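Local structure of diaminopropionate ammonia-lyase (Escherichia coli, 4D9I) at residues C48-L53 and K60-K65; M220-T225 and D368-V373. The protein catalyses the pyridoxal phosphate-dependent alpha,beta-elimination of both L- and D-2,3-diaminopropionate to pyruvate and ammonia, working as a homodimer. One frame throughout, in Å; residues are numbered along the deposited sequence.

Contact 1 of 2, residues C48-L53 and K60-K65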
ATOM      1  N   CYS B  48      14.179   3.345   8.707  1.00 20.95           N
ATOM      2  CA  CYS B  48      13.663   2.022   8.334  1.00 21.25           C
ATOM      3  C   CYS B  48      14.553   1.381   7.275  1.00 20.94           C
ATOM      4  O   CYS B  48      14.943   2.041   6.309  1.00 20.54           O
ATOM      5  CB  CYS B  48      12.224   2.132   7.831  1.00 20.97           C
ATOM      6  SG  CYS B  48      11.114   3.068   8.911  1.00 23.26           S
ATOM      7  N   ALA B  49      14.873   0.105   7.453  1.00 21.14           N
ATOM      8  CA  ALA B  49      15.686  -0.602   6.493  1.00 20.95           C
ATOM      9  C   ALA B  49      14.783  -1.304   5.479  1.00 20.25           C
ATOM     10  O   ALA B  49      14.084  -2.256   5.813  1.00 20.47           O
ATOM     11  CB  ALA B  49      16.612  -1.595   7.194  1.00 22.37           C
ATOM     12  N   LEU B  50      14.787  -0.829   4.240  1.00 19.11           N
ATOM     13  CA  LEU B  50      13.956  -1.470   3.244  1.00 18.86           C
ATOM     14  C   LEU B  50      14.829  -2.504   2.524  1.00 19.52           C
ATOM     15  O   LEU B  50      15.175  -2.331   1.373  1.00 19.23           O
ATOM     16  CB  LEU B  50      13.320  -0.443   2.289  1.00 17.79           C
ATOM     17  CG  LEU B  50      12.522   0.703   2.924  1.00 17.35           C
ATOM     18  CD1 LEU B  50      11.958   1.599   1.827  1.00 16.77           C
ATOM     19  CD2 LEU B  50      11.383   0.223   3.836  1.00 17.32           C
ATOM     20  N   ASP B  51      15.199  -3.556   3.250  1.00 20.70           N
ATOM     21  CA  ASP B  51      16.113  -4.596   2.740  1.00 22.02           C
ATOM     22  C   ASP B  51      15.612  -5.307   1.480  1.00 21.67           C
ATOM     23  O   ASP B  51      16.386  -5.551   0.533  1.00 22.23           O
ATOM     24  CB  ASP B  51      16.411  -5.651   3.810  1.00 23.56           C
ATOM     25  CG  ASP B  51      17.309  -5.136   4.937  1.00 25.05           C
ATOM     26  OD1 ASP B  51      17.833  -3.987   4.907  1.00 25.23           O
ATOM     27  OD2 ASP B  51      17.506  -5.915   5.883  1.00 26.70           O
ATOM     28  N   ASP B  52      14.341  -5.700   1.487  1.00 21.22           N
ATOM     29  CA  ASP B  52      13.823  -6.470   0.366  1.00 21.18           C
ATOM     30  C   ASP B  52      13.699  -5.595  -0.884  1.00 20.44           C
ATOM     31  O   ASP B  52      13.989  -6.058  -2.005  1.00 20.60           O
ATOM     32  CB  ASP B  52      12.506  -7.175   0.732  1.00 21.54           C
ATOM     33  CG  ASP B  52      12.718  -8.266   1.761  1.00 22.81           C
ATOM     34  OD1 ASP B  52      13.811  -8.851   1.757  1.00 24.01           O
ATOM     35  OD2 ASP B  52      11.833  -8.541   2.586  1.00 23.15           O
ATOM     36  N   LEU B  53      13.341  -4.326  -0.690  1.00 19.39           N
ATOM     37  CA  LEU B  53      13.313  -3.364  -1.804  1.00 19.18           C
ATOM     38  C   LEU B  53      14.740  -3.112  -2.335  1.00 19.93           C
ATOM     39  O   LEU B  53      14.958  -2.981  -3.563  1.00 19.97           O
ATOM     40  CB  LEU B  53      12.614  -2.039  -1.393  1.00 18.17           C
ATOM     41  CG  LEU B  53      12.212  -1.086  -2.539  1.00 17.70           C
ATOM     42  CD1 LEU B  53      10.977  -1.631  -3.272  1.00 17.69           C
ATOM     43  CD2 LEU B  53      11.975   0.354  -2.088  1.00 17.00           C
ATOM     44  N   LYS B  60      22.706  -2.353  -2.038  1.00 27.59           N
ATOM     45  CA  LYS B  60      22.974  -3.056  -0.769  1.00 28.35           C
ATOM     46  C   LYS B  60      21.881  -2.738   0.275  1.00 26.88           C
ATOM     47  O   LYS B  60      21.315  -3.638   0.878  1.00 26.87           O
ATOM     48  CB  LYS B  60      24.365  -2.694  -0.217  1.00 29.88           C
ATOM     49  CG  LYS B  60      24.825  -3.540   0.973  1.00 31.67           C
ATOM     50  CD  LYS B  60      26.299  -3.272   1.328  1.00 33.87           C
ATOM     51  CE  LYS B  60      26.864  -4.321   2.284  1.00 36.05           C
ATOM     52  N   LYS B  61      21.615  -1.451   0.483  1.00 25.97           N
ATOM     53  CA  LYS B  61      20.662  -0.995   1.486  1.00 25.14           C
ATOM     54  C   LYS B  61      19.913   0.229   1.033  1.00 23.60           C
ATOM     55  O   LYS B  61      20.440   1.060   0.279  1.00 23.68           O
ATOM     56  CB  LYS B  61      21.353  -0.718   2.833  1.00 26.62           C
ATOM     57  CG  LYS B  61      21.715  -1.998   3.605  1.00 28.78           C
ATOM     58  CD  LYS B  61      21.119  -1.954   5.006  1.00 29.12           C
ATOM     59  CE  LYS B  61      20.886  -3.341   5.595  1.00 30.55           C
ATOM     60  NZ  LYS B  61      19.826  -3.235   6.645  1.00 30.04           N
ATOM     61  N   ILE B  62      18.658   0.323   1.471  1.00 22.49           N
ATOM     62  CA  ILE B  62      17.865   1.522   1.290  1.00 21.08           C
ATOM     63  C   ILE B  62      17.310   1.843   2.684  1.00 20.91           C
ATOM     64  O   ILE B  62      16.592   1.020   3.264  1.00 20.98           O
ATOM     65  CB  ILE B  62      16.738   1.334   0.253  1.00 20.16           C
ATOM     66  CG1 ILE B  62      17.311   1.044  -1.153  1.00 20.55           C
ATOM     67  CG2 ILE B  62      15.808   2.547   0.198  1.00 19.15           C
ATOM     68  CD1 ILE B  62      16.225   0.745  -2.199  1.00 19.73           C
ATOM     69  N   LEU B  63      17.674   3.018   3.207  1.00 20.32           N
ATOM     70  CA  LEU B  63      17.350   3.416   4.566  1.00 20.29           C
ATOM     71  C   LEU B  63      16.499   4.665   4.478  1.00 19.48           C
ATOM     72  O   LEU B  63      16.919   5.653   3.851  1.00 20.19           O
ATOM     73  CB  LEU B  63      18.616   3.702   5.371  1.00 21.21           C
ATOM     74  CG  LEU B  63      19.651   2.566   5.400  1.00 22.53           C
ATOM     75  CD1 LEU B  63      20.955   3.087   5.968  1.00 24.00           C
ATOM     76  CD2 LEU B  63      19.123   1.372   6.190  1.00 22.88           C
ATOM     77  N   VAL B  64      15.316   4.621   5.066  1.00 18.68           N
ATOM     78  CA  VAL B  64      14.389   5.761   4.978  1.00 17.87           C
ATOM     79  C   VAL B  64      14.197   6.375   6.346  1.00 18.08           C
ATOM     80  O   VAL B  64      13.645   5.740   7.269  1.00 18.34           O
ATOM     81  CB  VAL B  64      13.013   5.367   4.397  1.00 17.48           C
ATOM     82  CG1 VAL B  64      12.103   6.606   4.259  1.00 16.92           C
ATOM     83  CG2 VAL B  64      13.186   4.667   3.051  1.00 17.48           C
ATOM     84  N   LYS B  65      14.634   7.622   6.466  1.00 22.56           N
ATOM     85  CA  LYS B  65      14.345   8.427   7.639  1.00 21.64           C
ATOM     86  C   LYS B  65      12.898   8.903   7.587  1.00 20.52           C
ATOM     87  O   LYS B  65      12.529   9.730   6.720  1.00 20.13           O
ATOM     88  CB  LYS B  65      15.338   9.604   7.694  1.00 21.45           C
ATOM     89  CG  LYS B  65      15.368  10.388   9.003  1.00 21.12           C
ATOM     90  CD  LYS B  65      15.714   9.533  10.222  1.00 22.23           C
ATOM     91  CE  LYS B  65      15.977  10.423  11.444  1.00 22.48           C
ATOM     92  NZ  LYS B  65      15.932   9.662  12.725  1.00 23.70           N
TER
HETATM   93  O   HOH W   1      18.064  -1.595   3.404  1.00 17.27           O
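Lys61 opens the contact from the start of strand 61-66, its NZ in a salt bridge to Asp51 OD1 at 2.7 Å. The ammonium approaches on the syn lone pair, on the OD2 side, and the two side chains run next to each other in the same direction. A bend at chi2 (-125°) lets the lysine chain turn to meet an aspartate on the first turn of the facing helix, where NZ also lies against the methyl of Ala49. Asp51 OD1 also receives a bond from a water, which in turn accepts the backbone N-H of Ile62, so the water bridges the carboxylate to the strand backbone. Ile62 O takes the N-H of Leu50 at 2.8 Å, the donor nearly in line with the C=O. This bond lies where the chain leaves strand 47-49: Leu50 is the centre of an inverse gamma turn and the N-cap residue of helix 51-57. Ile62, beta-branched and apolar, suits a buried strand position packed against helix 51-57, its CD1 lying 4.3 Å from Leu53 CD2. Leu63 sends CD2 to within 4.0 Å of Ala49 CB, and its CA-H points at Cys48 O. Small Ala49 leaves room on this face for both Leu63 and the lysine. Val64 closes the antiparallel pairing with Cys48 through two backbone bonds, Cys48 N to Val64 O at 2.8 Å and Val64 N to Cys48 O at 2.9 Å. With CG1 anti to the backbone N (chi1 -177°), Val64 CG2 is left beside that N and meets Leu50 CD1 at 3.5 Å. Within this chain strand 47-49 is an outermost strand of the mixed sheet, strand 370-375 flanks 61-66 on its other side, and Leu344 of helix 338-352 packs on both Leu53 and Ile62.

Contact 2 of 2, residues M220-T225 and D368-V373; sequences MGVTPT and DAVVLV
Thr225 grips Val370 through both its backbone and its side chain: Thr225 OG1 accepts the N-H of Val370 at 2.7 Å, and Thr225 N donates to Val370 O at 2.9 Å. The second bond lies in the carbonyl plane, on a lone pair, although it is bent at the hydrogen (136°). The site lies where the loop after helix 208-220 runs into strand 226-230, next to the parallel strand 370-375, in the mixed sheet of a fold type II pyridoxal phosphate enzyme. A chi1 of 53° leaves OG1 flanked by N and C of its own backbone, bringing the hydroxyl to the neighbouring strand. An alanine here is likely to leave the buried N-H of Val370 without its acceptor and to loosen the start of the pairing. The loop comes in at 92° to the strand, so it meets it over a short length centred on Pro224 and Val370. Pro224, which has no N-H to offer, suits a place where its ring carbons serve: CB lies 4.5 Å from Leu372 CB, and Met217 of the preceding helix covers both residues. Gly221, with positive phi, ends that helix in a Schellman motif. Beyond it Val222 directs its branched side chain at Val370, CG2 to CG1 at 4.4 Å. Closer still, Thr223 O rests 3.3 Å from Val370 CB.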
ATOM      1  N   MET B 220      23.567   0.511  13.335  1.00 39.27           N
ATOM      2  CA  MET B 220      23.367  -0.558  12.341  1.00 39.08           C
ATOM      3  C   MET B 220      24.691  -1.058  11.772  1.00 39.83           C
ATOM      4  O   MET B 220      24.715  -2.082  11.121  1.00 39.99           O
ATOM      5  CB  MET B 220      22.524  -0.072  11.168  1.00 37.37           C
ATOM      6  CG  MET B 220      21.081   0.243  11.501  1.00 37.31           C
ATOM      7  SD  MET B 220      20.327   0.959  10.038  1.00 36.74           S
ATOM      8  CE  MET B 220      18.696   1.333  10.677  1.00 34.56           C
ATOM      9  N   GLY B 221      25.769  -0.302  11.982  1.00 39.91           N
ATOM     10  CA  GLY B 221      27.081  -0.674  11.465  1.00 41.28           C
ATOM     11  C   GLY B 221      27.261  -0.399   9.981  1.00 39.19           C
ATOM     12  O   GLY B 221      28.104  -1.017   9.348  1.00 40.63           O
ATOM     13  N   VAL B 222      26.487   0.537   9.427  1.00 35.95           N
ATOM     14  CA  VAL B 222      26.555   0.840   7.986  1.00 34.29           C
ATOM     15  C   VAL B 222      27.046   2.261   7.714  1.00 33.57           C
ATOM     16  O   VAL B 222      26.969   3.143   8.573  1.00 33.38           O
ATOM     17  CB  VAL B 222      25.204   0.616   7.238  1.00 32.22           C
ATOM     18  CG1 VAL B 222      24.684  -0.811   7.413  1.00 32.86           C
ATOM     19  CG2 VAL B 222      24.144   1.650   7.654  1.00 30.05           C
ATOM     20  N   THR B 223      27.520   2.483   6.500  1.00 33.28           N
ATOM     21  CA  THR B 223      27.962   3.810   6.083  1.00 32.82           C
ATOM     22  C   THR B 223      27.214   4.158   4.791  1.00 30.64           C
ATOM     23  O   THR B 223      27.224   3.392   3.844  1.00 31.08           O
ATOM     24  CB  THR B 223      29.494   3.846   5.845  1.00 35.36           C
ATOM     25  OG1 THR B 223      30.181   3.338   6.998  1.00 37.44           O
ATOM     26  CG2 THR B 223      29.984   5.271   5.574  1.00 35.51           C
ATOM     27  N   PRO B 224      26.587   5.331   4.731  1.00 28.84           N
ATOM     28  CA  PRO B 224      25.907   5.581   3.461  1.00 27.39           C
ATOM     29  C   PRO B 224      26.893   5.910   2.325  1.00 28.50           C
ATOM     30  O   PRO B 224      27.871   6.647   2.531  1.00 29.83           O
ATOM     31  CB  PRO B 224      25.019   6.782   3.779  1.00 25.82           C
ATOM     32  CG  PRO B 224      25.727   7.514   4.885  1.00 26.69           C
ATOM     33  CD  PRO B 224      26.600   6.513   5.609  1.00 28.50           C
ATOM     34  N   THR B 225      26.630   5.366   1.141  1.00 27.91           N
ATOM     35  CA  THR B 225      27.338   5.776  -0.063  1.00 28.86           C
ATOM     36  C   THR B 225      26.604   6.917  -0.780  1.00 27.87           C
ATOM     37  O   THR B 225      27.240   7.724  -1.476  1.00 29.07           O
ATOM     38  CB  THR B 225      27.467   4.601  -1.056  1.00 29.42           C
ATOM     39  OG1 THR B 225      26.165   4.055  -1.288  1.00 27.43           O
ATOM     40  CG2 THR B 225      28.391   3.518  -0.503  1.00 30.88           C
ATOM     41  N   ASP B 368      26.840  -2.572  -4.033  1.00 32.38           N
ATOM     42  CA  ASP B 368      27.434  -2.063  -2.793  1.00 33.03           C
ATOM     43  C   ASP B 368      26.763  -0.798  -2.235  1.00 30.89           C
ATOM     44  O   ASP B 368      27.084  -0.360  -1.123  1.00 31.43           O
ATOM     45  CB  ASP B 368      28.925  -1.786  -2.993  1.00 35.73           C
ATOM     46  CG  ASP B 368      29.703  -3.032  -3.362  1.00 38.57           C
ATOM     47  OD1 ASP B 368      29.515  -4.081  -2.712  1.00 39.47           O
ATOM     48  OD2 ASP B 368      30.478  -2.972  -4.326  1.00 40.48           O
ATOM     49  N   ALA B 369      25.865  -0.187  -2.998  1.00 28.86           N
ATOM     50  CA  ALA B 369      25.291   1.096  -2.569  1.00 27.07           C
ATOM     51  C   ALA B 369      24.434   1.018  -1.306  1.00 25.54           C
ATOM     52  O   ALA B 369      23.596   0.122  -1.150  1.00 24.58           O
ATOM     53  CB  ALA B 369      24.528   1.773  -3.698  1.00 25.98           C
ATOM     54  N   VAL B 370      24.678   1.969  -0.403  1.00 25.29           N
ATOM     55  CA  VAL B 370      23.891   2.164   0.801  1.00 24.30           C
ATOM     56  C   VAL B 370      23.228   3.545   0.701  1.00 23.01           C
ATOM     57  O   VAL B 370      23.908   4.596   0.745  1.00 23.36           O
ATOM     58  CB  VAL B 370      24.767   2.029   2.061  1.00 25.87           C
ATOM     59  CG1 VAL B 370      23.953   2.252   3.314  1.00 25.10           C
ATOM     60  CG2 VAL B 370      25.434   0.649   2.100  1.00 27.85           C
ATOM     61  N   VAL B 371      21.901   3.546   0.563  1.00 21.55           N
ATOM     62  CA  VAL B 371      21.204   4.741   0.085  1.00 20.62           C
ATOM     63  C   VAL B 371      20.265   5.309   1.155  1.00 19.82           C
ATOM     64  O   VAL B 371      19.284   4.680   1.525  1.00 18.91           O
ATOM     65  CB  VAL B 371      20.449   4.455  -1.227  1.00 20.22           C
ATOM     66  CG1 VAL B 371      19.872   5.739  -1.822  1.00 20.04           C
ATOM     67  CG2 VAL B 371      21.369   3.775  -2.250  1.00 21.31           C
ATOM     68  N   LEU B 372      20.616   6.493   1.659  1.00 20.10           N
ATOM     69  CA  LEU B 372      19.838   7.197   2.638  1.00 19.61           C
ATOM     70  C   LEU B 372      18.790   8.041   1.925  1.00 18.96           C
ATOM     71  O   LEU B 372      19.107   8.837   1.047  1.00 19.35           O
ATOM     72  CB  LEU B 372      20.755   8.077   3.522  1.00 20.35           C
ATOM     73  CG  LEU B 372      20.089   9.038   4.521  1.00 20.13           C
ATOM     74  CD1 LEU B 372      19.155   8.319   5.468  1.00 19.51           C
ATOM     75  CD2 LEU B 372      21.164   9.792   5.305  1.00 21.50           C
ATOM     76  N   VAL B 373      17.533   7.834   2.291  1.00 18.66           N
ATOM     77  CA  VAL B 373      16.402   8.580   1.726  1.00 18.47           C
ATOM     78  C   VAL B 373      15.724   9.264   2.896  1.00 18.50           C
ATOM     79  O   VAL B 373      15.698   8.707   3.993  1.00 18.56           O
ATOM     80  CB  VAL B 373      15.428   7.608   1.012  1.00 18.32           C
ATOM     81  CG1 VAL B 373      14.207   8.318   0.462  1.00 18.47           C
ATOM     82  CG2 VAL B 373      16.159   6.906  -0.140  1.00 18.92           C
TER

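The two contacts come one after the other along the chain, 48-53 with 60-65 closing before 220-225 with 368-373 opens, yet their centres are only about 9 Å apart. They meet because strands 61-66 and 370-375 are parallel neighbours in the seven-stranded sheet: Leu63 N reaches Val371 O and Leu63 O reaches Val373 N in probable hydrogen bonds. Contact 1 joins this pair to the antiparallel edge strand 47-49, while contact 2 joins it to the approach to strand 226-230. Together they span four successive strands and bring sequence-distant parts of the polypeptide into one sheet, away from the probable catalytic lysine and aspartate.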